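Local atomic coordinates of ylmH (Streptococcus pneumoniae, PDB entry 2FPH), a protein that is probably a nucleic-acid-binding protein linked to cell division, with an N-terminal YlmH region followed by a putative RNA-binding domain of the RRM clan. Residues A[88-93]-A[127-132]; A[36-41]-A[63-68]; A[30-35]-A[81-86]. One frame throughout, in Å; residues are numbered along the deposited sequence. Where two conformers were deposited one is given.

Contact 1: residues A[88-93]-A[127-132]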
loop_
_atom_site.group_PDB
_atom_site.type_symbol
_atom_site.label_atom_id
_atom_site.label_comp_id
_atom_site.label_asym_id
_atom_site.label_seq_id
_atom_site.Cartn_x
_atom_site.Cartn_y
_atom_site.Cartn_z
ATOM N N GLN A 88 -9.443 3.524 5.925
ATOM C CA GLN A 88 -10.134 3.293 7.189
ATOM C C GLN A 88 -9.866 4.442 8.135
ATOM O O GLN A 88 -8.716 4.758 8.432
ATOM C CB GLN A 88 -9.665 1.968 7.848
ATOM C CG GLN A 88 -9.988 0.733 7.016
ATOM C CD GLN A 88 -11.470 0.457 6.935
ATOM O OE1 GLN A 88 -12.149 0.302 7.968
ATOM N NE2 GLN A 88 -11.990 0.360 5.705
ATOM N N GLU A 89 -10.956 5.053 8.606
ATOM C CA GLU A 89 -10.877 5.976 9.728
ATOM C C GLU A 89 -10.736 5.207 11.019
ATOM O O GLU A 89 -11.461 4.234 11.262
ATOM C CB GLU A 89 -12.143 6.807 9.854
ATOM C CG GLU A 89 -11.970 7.920 10.865
ATOM C CD GLU A 89 -11.607 9.253 10.254
ATOM O OE1 GLU A 89 -11.853 9.464 9.042
ATOM O OE2 GLU A 89 -11.101 10.099 11.025
ATOM N N ILE A 90 -9.811 5.664 11.852
ATOM C CA ILE A 90 -9.567 5.049 13.165
ATOM C C ILE A 90 -10.379 5.910 14.105
ATOM O O ILE A 90 -9.890 6.946 14.556
ATOM C CB ILE A 90 -8.074 5.034 13.535
ATOM C CG1 ILE A 90 -7.265 4.204 12.518
ATOM C CG2 ILE A 90 -7.865 4.385 14.899
ATOM C CD1 ILE A 90 -5.753 4.222 12.670
ATOM N N VAL A 91 -11.639 5.506 14.309
ATOM C CA VAL A 91 -12.604 6.242 15.120
ATOM C C VAL A 91 -12.295 6.052 16.624
ATOM O O VAL A 91 -12.389 4.958 17.178
ATOM C CB VAL A 91 -14.104 5.896 14.786
ATOM C CG1 VAL A 91 -15.043 6.745 15.591
ATOM C CG2 VAL A 91 -14.391 6.133 13.264
ATOM N N TYR A 92 -12.010 7.208 17.213
ATOM C CA TYR A 92 -11.329 7.472 18.447
ATOM C C TYR A 92 -9.794 7.495 18.482
ATOM O O TYR A 92 -9.176 6.726 19.217
ATOM C CB TYR A 92 -11.905 6.738 19.600
ATOM C CG TYR A 92 -12.226 7.755 20.669
ATOM C CD1 TYR A 92 -13.289 8.601 20.515
ATOM C CD2 TYR A 92 -11.415 7.901 21.795
ATOM C CE1 TYR A 92 -13.591 9.534 21.442
ATOM C CE2 TYR A 92 -11.726 8.838 22.775
ATOM C CZ TYR A 92 -12.814 9.646 22.578
ATOM O OH TYR A 92 -13.141 10.561 23.505
ATOM N N SER A 93 -9.234 8.394 17.667
ATOM C CA SER A 93 -7.860 8.900 17.774
ATOM C C SER A 93 -6.786 7.826 17.677
ATOM O O SER A 93 -7.065 6.642 17.461
ATOM C CB SER A 93 -7.632 9.739 19.070
ATOM O OG SER A 93 -8.620 9.287 19.991
ATOM N N GLU A 127 -5.574 14.280 15.781
ATOM C CA GLU A 127 -6.590 13.765 16.709
ATOM C C GLU A 127 -7.533 12.805 15.929
ATOM O O GLU A 127 -8.093 11.865 16.496
ATOM C CB GLU A 127 -7.415 14.907 17.329
ATOM C CG GLU A 127 -7.920 15.986 16.353
ATOM C CD GLU A 127 -9.430 15.991 16.158
ATOM O OE1 GLU A 127 -10.132 15.209 16.845
ATOM O OE2 GLU A 127 -9.922 16.751 15.288
ATOM N N ARG A 128 -7.752 13.107 14.647
ATOM C CA ARG A 128 -8.289 12.138 13.699
ATOM C C ARG A 128 -7.123 11.325 13.143
ATOM O O ARG A 128 -5.973 11.781 13.056
ATOM C CB ARG A 128 -9.042 12.811 12.543
ATOM C CG ARG A 128 -10.556 12.933 12.740
ATOM C CD ARG A 128 -11.093 14.351 12.633
ATOM N NE ARG A 128 -11.599 14.816 13.930
ATOM C CZ ARG A 128 -12.855 15.198 14.176
ATOM N NH1 ARG A 128 -13.773 15.173 13.219
ATOM N NH2 ARG A 128 -13.200 15.606 15.399
ATOM N N ALA A 129 -7.430 10.088 12.775
ATOM C CA ALA A 129 -6.416 9.192 12.261
ATOM C C ALA A 129 -7.090 8.282 11.277
ATOM O O ALA A 129 -8.286 7.992 11.396
ATOM C CB ALA A 129 -5.780 8.369 13.344
ATOM N N GLN A 130 -6.295 7.912 10.280
ATOM C CA GLN A 130 -6.711 7.007 9.219
ATOM C C GLN A 130 -5.593 6.068 8.840
ATOM O O GLN A 130 -4.439 6.346 9.067
ATOM C CB GLN A 130 -7.154 7.740 7.959
ATOM C CG GLN A 130 -8.395 8.632 8.193
ATOM C CD GLN A 130 -8.639 9.569 7.032
ATOM O OE1 GLN A 130 -7.723 9.808 6.221
ATOM N NE2 GLN A 130 -9.861 10.091 6.932
ATOM N N ILE A 131 -5.952 4.946 8.224
ATOM C CA ILE A 131 -4.975 4.061 7.583
ATOM C C ILE A 131 -5.489 3.545 6.238
ATOM O O ILE A 131 -6.693 3.284 6.118
ATOM C CB ILE A 131 -4.628 2.918 8.594
ATOM C CG1 ILE A 131 -3.506 2.047 8.052
ATOM C CG2 ILE A 131 -5.905 2.110 9.004
ATOM C CD1 ILE A 131 -3.021 1.052 8.979
ATOM N N MET A 132 -4.580 3.485 5.240
ATOM C CA MET A 132 -4.817 2.941 3.914
ATOM C C MET A 132 -4.397 1.476 3.960
ATOM O O MET A 132 -3.261 1.174 4.349
ATOM C CB MET A 132 -3.936 3.690 2.900
ATOM C CG MET A 132 -4.148 5.173 2.951
ATOM S SD MET A 132 -3.439 6.131 1.543
ATOM C CE MET A 132 -4.601 7.362 1.441
#
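E89 and Q130 meet across two antiparallel strands, and their side chains hold the polar face of this pairing. The amide and carboxylate planes stand 82° apart. NE2 of Q130 donates to OE1 of E89 over 3.0 Å. The hydrogen bond is nearly straight. It lies in the amide plane of Q130 but meets E89 from above the carboxylate plane. E89 reaches this place because CG is anti to the backbone N (chi1 -170°) and the chain then bends at chi2. Its other oxygen, OE2, lies 3.4 Å from CG of R128, against the aliphatic part of that side chain.

On the other face carbon meets carbon. CB of I90 rests 4.1 Å from CB of A129, and CD1 of I90 reaches CG2 of I131. CB of Q88 packs on the same CG2, while its amide oxygen is bonded to Q142. T100 and I104 of helix 97-105 cover this side.

Between the faces the backbones pair. Q88 N to I131 O and I131 N to Q88 O are both 2.8 Å. I90 N donates to A129 O. E89 and Q130 are the non-hydrogen-bonded pair.

Q130 is also bound to E162 and I164, so several bonds fix its amide. R158, in a long, weak ion pair with E89 OE1, and the Q130 amide may favour a charged carboxylate between these interior strands; R128 is farther off and salt-bridged to E127.

Contact 2: residues A[36-41]-A[63-68]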
loop_
_atom_site.group_PDB
_atom_site.type_symbol
_atom_site.label_atom_id
_atom_site.label_comp_id
_atom_site.label_asym_id
_atom_site.label_seq_id
_atom_site.Cartn_x
_atom_site.Cartn_y
_atom_site.Cartn_z
ATOM N N ILE A 36 4.459 -0.677 -1.547
ATOM C CA ILE A 36 5.898 -0.387 -1.711
ATOM C C ILE A 36 6.185 1.078 -1.488
ATOM O O ILE A 36 5.282 1.933 -1.540
ATOM C CB ILE A 36 6.351 -0.837 -3.153
ATOM C CG1 ILE A 36 5.640 -0.080 -4.279
ATOM C CG2 ILE A 36 6.170 -2.341 -3.339
ATOM C CD1 ILE A 36 6.178 -0.422 -5.687
ATOM N N ASN A 37 7.441 1.390 -1.172
ATOM C CA ASN A 37 7.863 2.758 -0.886
ATOM C C ASN A 37 8.185 3.545 -2.159
ATOM O O ASN A 37 8.140 2.989 -3.262
ATOM C CB ASN A 37 8.977 2.758 0.199
ATOM C CG ASN A 37 10.318 2.300 -0.324
ATOM O OD1 ASN A 37 10.652 2.474 -1.493
ATOM N ND2 ASN A 37 11.145 1.780 0.578
ATOM N N PRO A 38 8.314 4.862 -2.070
ATOM C CA PRO A 38 8.534 5.686 -3.258
ATOM C C PRO A 38 9.787 5.323 -4.102
ATOM O O PRO A 38 9.759 5.375 -5.302
ATOM C CB PRO A 38 8.657 7.067 -2.656
ATOM C CG PRO A 38 7.818 6.984 -1.452
ATOM C CD PRO A 38 8.194 5.688 -0.844
ATOM N N HIS A 39 10.838 4.897 -3.451
ATOM C CA HIS A 39 12.003 4.465 -4.182
ATOM C C HIS A 39 11.761 3.194 -4.967
ATOM O O HIS A 39 12.119 3.136 -6.109
ATOM C CB HIS A 39 13.166 4.207 -3.280
ATOM C CG HIS A 39 14.383 3.796 -4.042
ATOM N ND1 HIS A 39 15.118 4.690 -4.786
ATOM C CD2 HIS A 39 15.034 2.606 -4.119
ATOM C CE1 HIS A 39 16.146 4.061 -5.335
ATOM N NE2 HIS A 39 16.121 2.798 -4.945
ATOM N N GLN A 40 11.047 2.269 -4.340
ATOM C CA GLN A 40 10.626 1.014 -4.964
ATOM C C GLN A 40 9.666 1.243 -6.089
ATOM O O GLN A 40 9.778 0.572 -7.151
ATOM C CB GLN A 40 10.040 0.091 -3.931
ATOM C CG GLN A 40 11.093 -0.398 -2.939
ATOM C CD GLN A 40 10.558 -1.078 -1.721
ATOM O OE1 GLN A 40 9.399 -0.895 -1.342
ATOM N NE2 GLN A 40 11.458 -1.811 -1.015
ATOM N N GLU A 41 8.723 2.168 -5.923
ATOM C CA GLU A 41 7.872 2.581 -7.048
ATOM C C GLU A 41 8.660 3.073 -8.244
ATOM O O GLU A 41 8.319 2.743 -9.388
ATOM C CB GLU A 41 6.882 3.665 -6.548
ATOM C CG GLU A 41 5.934 4.354 -7.533
ATOM C CD GLU A 41 5.251 5.605 -6.941
ATOM O OE1 GLU A 41 5.778 6.205 -5.961
ATOM O OE2 GLU A 41 4.178 6.021 -7.483
ATOM N N SER A 63 -2.655 10.753 -3.629
ATOM C CA SER A 63 -1.276 11.049 -3.271
ATOM C C SER A 63 -0.955 10.342 -1.976
ATOM O O SER A 63 -1.703 10.410 -1.004
ATOM C CB SER A 63 -0.972 12.555 -3.093
ATOM O OG SER A 63 -1.752 13.375 -3.953
ATOM N N SER A 64 0.202 9.713 -1.964
ATOM C CA SER A 64 0.591 8.950 -0.826
ATOM C C SER A 64 2.037 8.655 -0.887
ATOM O O SER A 64 2.690 8.856 -1.919
ATOM C CB SER A 64 -0.233 7.672 -0.710
ATOM O OG SER A 64 0.001 6.850 -1.825
ATOM N N GLU A 65 2.582 8.254 0.235
ATOM C CA GLU A 65 3.970 7.797 0.226
ATOM C C GLU A 65 4.092 6.333 -0.207
ATOM O O GLU A 65 4.689 6.011 -1.247
ATOM C CB GLU A 65 4.639 8.059 1.568
ATOM C CG GLU A 65 4.844 9.559 1.846
ATOM C CD GLU A 65 5.313 10.388 0.632
ATOM O OE1 GLU A 65 6.474 10.206 0.173
ATOM O OE2 GLU A 65 4.529 11.261 0.130
ATOM N N TYR A 66 3.502 5.459 0.574
ATOM C CA TYR A 66 3.340 4.039 0.193
ATOM C C TYR A 66 2.278 3.912 -0.885
ATOM O O TYR A 66 1.194 4.480 -0.804
ATOM C CB TYR A 66 3.034 3.180 1.425
ATOM C CG TYR A 66 4.194 3.257 2.352
ATOM C CD1 TYR A 66 5.392 2.641 2.053
ATOM C CD2 TYR A 66 4.130 4.045 3.486
ATOM C CE1 TYR A 66 6.521 2.793 2.926
ATOM C CE2 TYR A 66 5.237 4.234 4.320
ATOM C CZ TYR A 66 6.391 3.609 4.052
ATOM O OH TYR A 66 7.423 3.835 4.914
ATOM N N VAL A 67 2.563 3.068 -1.870
ATOM C CA VAL A 67 1.681 2.864 -3.005
ATOM C C VAL A 67 1.566 1.423 -3.369
ATOM O O VAL A 67 2.388 0.606 -2.999
ATOM C CB VAL A 67 2.127 3.694 -4.254
ATOM C CG1 VAL A 67 2.116 5.130 -3.966
ATOM C CG2 VAL A 67 3.497 3.266 -4.729
ATOM N N ARG A 68 0.515 1.087 -4.097
ATOM C CA ARG A 68 0.487 -0.194 -4.817
ATOM C C ARG A 68 0.536 0.070 -6.302
ATOM O O ARG A 68 0.114 1.137 -6.806
ATOM C CB ARG A 68 -0.761 -1.011 -4.471
ATOM C CG ARG A 68 -0.996 -1.258 -3.027
ATOM C CD ARG A 68 -2.200 -2.144 -2.688
ATOM N NE ARG A 68 -1.978 -3.533 -3.076
ATOM C CZ ARG A 68 -2.840 -4.503 -2.908
ATOM N NH1 ARG A 68 -4.006 -4.225 -2.404
ATOM N NH2 ARG A 68 -2.521 -5.771 -3.187
HETATM O O HOH W 1 5.029 7.535 -3.577
#
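I36 and V67 join the two segments by a pair of backbone hydrogen bonds. I36 N donates to V67 O over 2.8 Å, and V67 N returns a bond to I36 O over 3.0 Å. This is a single antiparallel bridge. A water lies between the segments, its oxygen 2.8 Å from both OE1 of E41 and O of E65, with other acceptors also in reach. The other carboxylate oxygen of E41 is bound to S57.

Helix 38-50 begins here with a capping box. N37 is the N-cap: its OD1 accepts from Q40 N, and OE1 of Q40 accepts from N37 N in return. With CG of N37 between its backbone N and carbonyl carbon (chi1 74°), OD1 comes within reach of the Q40 backbone N. The I36-V67 bridge, just ahead of the N-cap, joins the helix start to the loop before strand 69-72.

Packing surrounds these bonds. CG2 of V67 touches CD of E41 at 3.7 Å, the two side chains crossing at about a right angle. CG1 of I36 lies against the same methyl. CG of P38 sits 3.3 Å from O of E65. At the outer side CE1 of Y66 comes within 3.7 Å of CB of N37, while I36 O lies at the edge of the ring, near its plane.

Contact 3: residues A[30-35]-A[81-86]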
loop_
_atom_site.group_PDB
_atom_site.type_symbol
_atom_site.label_atom_id
_atom_site.label_comp_id
_atom_site.label_asym_id
_atom_site.label_seq_id
_atom_site.Cartn_x
_atom_site.Cartn_y
_atom_site.Cartn_z
ATOM N N PRO A 30 -3.315 -8.355 -15.542
ATOM C CA PRO A 30 -2.671 -7.394 -14.631
ATOM C C PRO A 30 -2.198 -8.116 -13.380
ATOM O O PRO A 30 -2.857 -9.092 -12.925
ATOM C CB PRO A 30 -3.786 -6.377 -14.304
ATOM C CG PRO A 30 -4.795 -6.622 -15.380
ATOM C CD PRO A 30 -4.753 -8.108 -15.674
ATOM N N PHE A 31 -1.105 -7.587 -12.810
ATOM C CA PHE A 31 -0.599 -8.006 -11.519
ATOM C C PHE A 31 -0.573 -6.777 -10.610
ATOM O O PHE A 31 -0.118 -5.728 -11.026
ATOM C CB PHE A 31 0.836 -8.541 -11.616
ATOM C CG PHE A 31 1.359 -8.996 -10.275
ATOM C CD1 PHE A 31 0.830 -10.150 -9.686
ATOM C CD2 PHE A 31 2.236 -8.232 -9.527
ATOM C CE1 PHE A 31 1.219 -10.559 -8.438
ATOM C CE2 PHE A 31 2.618 -8.642 -8.237
ATOM C CZ PHE A 31 2.084 -9.820 -7.701
ATOM N N LEU A 32 -1.135 -6.919 -9.415
ATOM C CA LEU A 32 -1.148 -5.866 -8.403
ATOM C C LEU A 32 -0.137 -6.210 -7.295
ATOM O O LEU A 32 -0.225 -7.278 -6.636
ATOM C CB LEU A 32 -2.549 -5.754 -7.823
ATOM C CG LEU A 32 -2.800 -4.857 -6.616
ATOM C CD1 LEU A 32 -2.529 -3.490 -7.085
ATOM C CD2 LEU A 32 -4.281 -4.984 -6.061
ATOM N N THR A 33 0.777 -5.276 -7.040
ATOM C CA THR A 33 1.813 -5.423 -6.062
ATOM C C THR A 33 1.311 -5.172 -4.657
ATOM O O THR A 33 0.202 -4.586 -4.430
ATOM C CB THR A 33 2.982 -4.435 -6.297
ATOM O OG1 THR A 33 2.583 -3.067 -5.943
ATOM C CG2 THR A 33 3.436 -4.467 -7.688
ATOM N N PRO A 34 2.113 -5.542 -3.673
ATOM C CA PRO A 34 1.829 -5.100 -2.311
ATOM C C PRO A 34 2.128 -3.625 -2.169
ATOM O O PRO A 34 2.619 -2.976 -3.097
ATOM C CB PRO A 34 2.843 -5.868 -1.481
ATOM C CG PRO A 34 3.480 -6.812 -2.371
ATOM C CD PRO A 34 3.303 -6.396 -3.738
ATOM N N PHE A 35 1.949 -3.098 -0.956
ATOM C CA PHE A 35 2.443 -1.733 -0.737
ATOM C C PHE A 35 3.980 -1.665 -0.798
ATOM O O PHE A 35 4.677 -2.489 -0.182
ATOM C CB PHE A 35 1.942 -1.152 0.555
ATOM C CG PHE A 35 0.498 -0.769 0.527
ATOM C CD1 PHE A 35 0.147 0.507 0.095
ATOM C CD2 PHE A 35 -0.497 -1.617 0.951
ATOM C CE1 PHE A 35 -1.164 0.945 0.094
ATOM C CE2 PHE A 35 -1.862 -1.186 0.931
ATOM C CZ PHE A 35 -2.167 0.136 0.522
ATOM N N SER A 81 -10.349 1.343 -8.253
ATOM C CA SER A 81 -10.745 0.131 -7.583
ATOM C C SER A 81 -9.802 -1.082 -7.840
ATOM O O SER A 81 -9.722 -1.971 -6.996
ATOM C CB SER A 81 -12.217 -0.218 -7.884
ATOM O OG SER A 81 -12.393 -0.520 -9.227
ATOM N N ASP A 82 -9.111 -1.106 -8.993
ATOM C CA ASP A 82 -8.190 -2.176 -9.355
ATOM C C ASP A 82 -6.962 -2.221 -8.401
ATOM O O ASP A 82 -6.272 -3.210 -8.348
ATOM C CB ASP A 82 -7.725 -1.995 -10.782
ATOM C CG ASP A 82 -8.828 -2.203 -11.782
ATOM O OD1 ASP A 82 -9.606 -3.159 -11.592
ATOM O OD2 ASP A 82 -8.925 -1.493 -12.808
ATOM N N PHE A 83 -6.699 -1.137 -7.646
ATOM C CA PHE A 83 -5.638 -1.193 -6.630
ATOM C C PHE A 83 -6.019 -1.843 -5.274
ATOM O O PHE A 83 -5.148 -2.137 -4.393
ATOM C CB PHE A 83 -5.077 0.215 -6.333
ATOM C CG PHE A 83 -4.442 0.883 -7.506
ATOM C CD1 PHE A 83 -3.153 0.565 -7.890
ATOM C CD2 PHE A 83 -5.133 1.838 -8.253
ATOM C CE1 PHE A 83 -2.567 1.156 -8.952
ATOM C CE2 PHE A 83 -4.521 2.448 -9.358
ATOM C CZ PHE A 83 -3.208 2.111 -9.687
ATOM N N GLU A 84 -7.305 -2.098 -5.097
ATOM C CA GLU A 84 -7.793 -2.840 -3.921
ATOM C C GLU A 84 -7.300 -2.171 -2.623
ATOM O O GLU A 84 -6.754 -2.837 -1.727
ATOM C CB GLU A 84 -7.385 -4.319 -4.020
ATOM C CG GLU A 84 -8.068 -5.066 -5.159
ATOM C CD GLU A 84 -7.770 -6.540 -5.257
ATOM O OE1 GLU A 84 -7.234 -7.155 -4.324
ATOM O OE2 GLU A 84 -8.055 -7.111 -6.340
ATOM N N ILE A 85 -7.463 -0.848 -2.551
ATOM C CA ILE A 85 -7.078 -0.062 -1.363
ATOM C C ILE A 85 -8.314 0.499 -0.710
ATOM O O ILE A 85 -9.172 1.071 -1.402
ATOM C CB ILE A 85 -6.086 1.091 -1.732
ATOM C CG1 ILE A 85 -4.763 0.508 -2.279
ATOM C CG2 ILE A 85 -5.710 1.898 -0.482
ATOM C CD1 ILE A 85 -3.903 1.538 -2.974
ATOM N N SER A 86 -8.404 0.337 0.619
ATOM C CA SER A 86 -9.524 0.849 1.425
ATOM C C SER A 86 -8.960 1.964 2.322
ATOM O O SER A 86 -7.819 1.857 2.800
ATOM C CB SER A 86 -10.046 -0.287 2.292
ATOM O OG SER A 86 -11.222 0.017 3.018
#
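L32 packs its two methyls onto the turn formed by D82, F83 and E84. This is the tight part of the contact. CD2 is 3.4 Å from O of F83 and 3.5 Å from O of D82, and it also touches CB of E84 at 3.8 Å. CD1 lies over the backbone of F83, 3.9 Å from its CA. It also approaches the phenyl group, 4.2 Å from CD1 of F83. L32 has CG anti to the backbone N (chi1 172°), and this directs the branch at the turn. Here the residue meets carbonyl oxygens as much as carbon.

A second, smaller patch lies further along. CZ of F35 touches CG1 of I85 at 3.8 Å and CG2 at 4.1 Å. The two side chains cross at a slant.

The looser side is formed by the side-chain ends of D82 and E84. E84 lies along CD2 of L32 from CB to its carboxylate, which is at the partly exposed margin. The D82 side chain stays clear of 30-35, its carboxylate turned to E79 N. No hydrogen bond joins the two segments. Van der Waals packing, partly of L32 methyls on backbone carbonyls, makes the contact.

Neighbouring elements complete it. L70 of strand 69-72 touches L32, D82 and F83, and the ring of F83 meets F61 edge-to-face. F31 stacks on W20 of helix 11-27. Strand 31-32 is an edge of the three-stranded N-terminal sheet, while I85 begins strand 85-91 of the five-stranded sheet.

In the fold
Contact 1 lies within the five-stranded sheet of the putative RNA-binding domain and is mostly buried. Contact 2 belongs to the N-terminal region and is partly buried, with exposed residues at its margin. Contact 3 spans the two regions. Their chemistry differs accordingly: contact 1 has strand pairing plus a side-chain hydrogen bond, contact 2 a single bridge and a water, and contact 3 packing without hydrogen bonds, of side chains on each other and on backbone carbonyls. Strand 85-91 serves both contacts 1 and 3, and M132 of contact 1 packs on F35 and I85. R68 connects contacts 2 and 3, with its NE probably hydrogen-bonded to T33 O. Along the chain, contact 2 is nested inside the loop closed by contact 3.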